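Local coordinates for Alpha/beta hydrolase fold protein (Marinomonas mediterranea, PDB 6CXT) that carries a pyrrole-2-carboxyl thioester on a phosphopantetheine arm in thiotemplated pyrrole biosynthesis, as the carrier domain of a longer protein with a probable hydrolase part, at residues F8-L13 with L40-H44. Numbering follows the deposited sequence.
Sequences FINNDL and LLLAH
Leu40 O accepts the helical hydrogen bond from His44 N at 2.9 Å, and the Phe8 ring comes up against the same oxygen. Phe8 CZ lies 3.6 Å from Leu40 O, approaching obliquely as a van der Waals contact. The Phe8 and His44 rings form an offset stack, with centroids 3.9 Å apart and planes tilted by 25°. The two side chains run past each other in opposite directions. His44 CB therefore sits over the Phe8 face, 3.6 Å from the ring centroid, in a CH-pi contact. Phe8 CB makes the reciprocal contact over the imidazole. Both side chains hold CG anti to the backbone N (chi1 176° for Phe8, 167° for His44), which carries each ring across the gap so that one lies over the other. Further along the ring, Phe8 CE2 touches Leu41 CD1 at 4.0 Å. Leu13 CD2 packs on Leu40 CB at 3.8 Å. Ile9 is more peripheral here, reaching Leu41 CD1 with CG1; Ile9 and Leu41 also touch helix 66-75, through Val66 and Leu69. The contact joins helices 7-13 and 35-49, and helix 66-75 packs against it, in the carrier-protein fold. On the assembly side, Leu40 packs on Asn375 of a neighbouring Butyryl-CoA dehydrogenase chain. With no polar bond between the two segments, the fit here probably depends on ring stacking and apolar packing.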
ATOM      1  N   PHE A   8      -6.476  21.717  32.567  1.00 35.93           N
ATOM      2  CA  PHE A   8      -5.596  21.104  31.563  1.00 38.91           C
ATOM      3  C   PHE A   8      -5.503  19.571  31.690  1.00 38.66           C
ATOM      4  O   PHE A   8      -5.712  18.848  30.691  1.00 39.05           O
ATOM      5  CB  PHE A   8      -4.210  21.747  31.541  1.00 36.81           C
ATOM      6  CG  PHE A   8      -3.257  21.069  30.582  1.00 44.12           C
ATOM      7  CD1 PHE A   8      -3.325  21.318  29.184  1.00 43.67           C
ATOM      8  CD2 PHE A   8      -2.311  20.136  31.050  1.00 41.30           C
ATOM      9  CE1 PHE A   8      -2.446  20.679  28.300  1.00 40.60           C
ATOM     10  CE2 PHE A   8      -1.453  19.477  30.155  1.00 44.65           C
ATOM     11  CZ  PHE A   8      -1.525  19.749  28.785  1.00 43.10           C
ATOM     12  N   ILE A   9      -5.236  19.055  32.901  1.00 33.91           N
ATOM     13  CA  ILE A   9      -5.018  17.632  33.090  1.00 33.42           C
ATOM     14  C   ILE A   9      -6.304  16.899  32.810  1.00 38.06           C
ATOM     15  O   ILE A   9      -6.293  15.802  32.240  1.00 37.28           O
ATOM     16  CB  ILE A   9      -4.466  17.257  34.511  1.00 29.32           C
ATOM     17  CG1 ILE A   9      -3.015  17.694  34.634  1.00 30.69           C
ATOM     18  CG2 ILE A   9      -4.701  15.776  34.846  1.00 30.56           C
ATOM     19  CD1 ILE A   9      -2.527  17.868  36.087  1.00 34.21           C
ATOM     20  N   ASN A  10      -7.410  17.504  33.232  1.00 38.57           N
ATOM     21  CA  ASN A  10      -8.708  16.908  33.051  1.00 42.09           C
ATOM     22  C   ASN A  10      -9.080  16.864  31.557  1.00 40.37           C
ATOM     23  O   ASN A  10      -9.598  15.867  31.081  1.00 43.33           O
ATOM     24  CB  ASN A  10      -9.745  17.750  33.797  1.00 47.72           C
ATOM     25  CG  ASN A  10     -10.717  16.909  34.562  1.00 54.06           C
ATOM     26  OD1 ASN A  10     -11.847  16.680  34.127  1.00 65.94           O
ATOM     27  ND2 ASN A  10     -10.288  16.430  35.711  1.00 59.12           N
ATOM     28  N   ASN A  11      -8.809  17.950  30.847  1.00 39.33           N
ATOM     29  CA  ASN A  11      -9.299  18.082  29.470  1.00 45.89           C
ATOM     30  C   ASN A  11      -8.380  17.421  28.456  1.00 42.30           C
ATOM     31  O   ASN A  11      -8.811  16.495  27.787  1.00 45.06           O
ATOM     32  CB  ASN A  11      -9.604  19.536  29.123  1.00 48.99           C
ATOM     33  CG  ASN A  11     -10.880  20.023  29.802  1.00 57.58           C
ATOM     34  OD1 ASN A  11     -11.834  19.265  30.013  1.00 61.33           O
ATOM     35  ND2 ASN A  11     -10.892  21.284  30.161  1.00 60.89           N
ATOM     36  N   ASP A  12      -7.121  17.876  28.423  1.00 37.51           N
ATOM     37  CA  ASP A  12      -6.076  17.347  27.566  1.00 37.36           C
ATOM     38  C   ASP A  12      -5.587  15.946  27.952  1.00 38.73           C
ATOM     39  O   ASP A  12      -5.479  15.094  27.069  1.00 37.14           O
ATOM     40  CB  ASP A  12      -4.911  18.324  27.451  1.00 36.46           C
ATOM     41  CG  ASP A  12      -5.261  19.574  26.616  1.00 40.90           C
ATOM     42  OD1 ASP A  12      -6.433  20.004  26.670  1.00 38.75           O
ATOM     43  OD2 ASP A  12      -4.356  20.128  25.942  1.00 39.18           O
ATOM     44  N   LEU A  13      -5.292  15.688  29.234  1.00 35.09           N
ATOM     45  CA  LEU A  13      -4.749  14.386  29.589  1.00 33.11           C
ATOM     46  C   LEU A  13      -5.807  13.342  29.848  1.00 37.79           C
ATOM     47  O   LEU A  13      -5.672  12.221  29.399  1.00 39.32           O
ATOM     48  CB  LEU A  13      -3.681  14.451  30.695  1.00 32.12           C
ATOM     49  CG  LEU A  13      -2.560  15.489  30.569  1.00 32.30           C
ATOM     50  CD1 LEU A  13      -1.477  15.280  31.632  1.00 32.30           C
ATOM     51  CD2 LEU A  13      -1.866  15.572  29.199  1.00 33.78           C
ATOM     52  N   LEU A  40       3.237  16.328  27.077  1.00 21.60           N
ATOM     53  CA  LEU A  40       2.174  17.313  26.818  1.00 24.89           C
ATOM     54  C   LEU A  40       2.125  18.323  28.024  1.00 27.99           C
ATOM     55  O   LEU A  40       1.972  19.545  27.853  1.00 25.00           O
ATOM     56  CB  LEU A  40       0.820  16.594  26.658  1.00 23.55           C
ATOM     57  CG  LEU A  40       0.746  15.625  25.421  1.00 26.78           C
ATOM     58  CD1 LEU A  40      -0.636  15.031  25.316  1.00 25.75           C
ATOM     59  CD2 LEU A  40       1.127  16.356  24.155  1.00 25.59           C
ATOM     60  N   LEU A  41       2.240  17.770  29.231  1.00 28.11           N
ATOM     61  CA  LEU A  41       2.221  18.616  30.443  1.00 28.14           C
ATOM     62  C   LEU A  41       3.408  19.598  30.395  1.00 29.85           C
ATOM     63  O   LEU A  41       3.224  20.806  30.559  1.00 34.23           O
ATOM     64  CB  LEU A  41       2.295  17.727  31.688  1.00 30.22           C
ATOM     65  CG  LEU A  41       2.272  18.482  33.060  1.00 29.52           C
ATOM     66  CD1 LEU A  41       0.957  19.235  33.277  1.00 31.38           C
ATOM     67  CD2 LEU A  41       2.484  17.468  34.177  1.00 30.56           C
ATOM     68  N   LEU A  42       4.618  19.096  30.135  1.00 29.09           N
ATOM     69  CA  LEU A  42       5.765  19.976  30.078  1.00 31.13           C
ATOM     70  C   LEU A  42       5.609  21.050  29.028  1.00 36.45           C
ATOM     71  O   LEU A  42       6.096  22.159  29.239  1.00 38.58           O
ATOM     72  CB  LEU A  42       7.109  19.248  29.892  1.00 33.67           C
ATOM     73  CG  LEU A  42       7.538  18.277  30.993  1.00 36.84           C
ATOM     74  CD1 LEU A  42       8.900  17.672  30.688  1.00 35.15           C
ATOM     75  CD2 LEU A  42       7.546  18.969  32.363  1.00 35.60           C
ATOM     76  N   ALA A  43       4.950  20.742  27.903  1.00 35.17           N
ATOM     77  CA  ALA A  43       4.771  21.760  26.835  1.00 35.19           C
ATOM     78  C   ALA A  43       3.780  22.822  27.308  1.00 33.86           C
ATOM     79  O   ALA A  43       4.019  24.018  27.140  1.00 33.18           O
ATOM     80  CB  ALA A  43       4.292  21.112  25.510  1.00 33.31           C
ATOM     81  N   HIS A  44       2.684  22.368  27.920  1.00 35.42           N
ATOM     82  CA  HIS A  44       1.674  23.265  28.498  1.00 37.04           C
ATOM     83  C   HIS A  44       2.317  24.219  29.507  1.00 40.21           C
ATOM     84  O   HIS A  44       2.092  25.423  29.447  1.00 44.55           O
ATOM     85  CB  HIS A  44       0.585  22.454  29.169  1.00 40.33           C
ATOM     86  CG  HIS A  44      -0.323  23.266  30.042  1.00 47.72           C
ATOM     87  ND1 HIS A  44      -0.040  23.534  31.367  1.00 50.84           N
ATOM     88  CD2 HIS A  44      -1.501  23.879  29.778  1.00 47.56           C
ATOM     89  CE1 HIS A  44      -1.014  24.265  31.885  1.00 51.68           C
ATOM     90  NE2 HIS A  44      -1.916  24.480  30.943  1.00 53.71           N
TER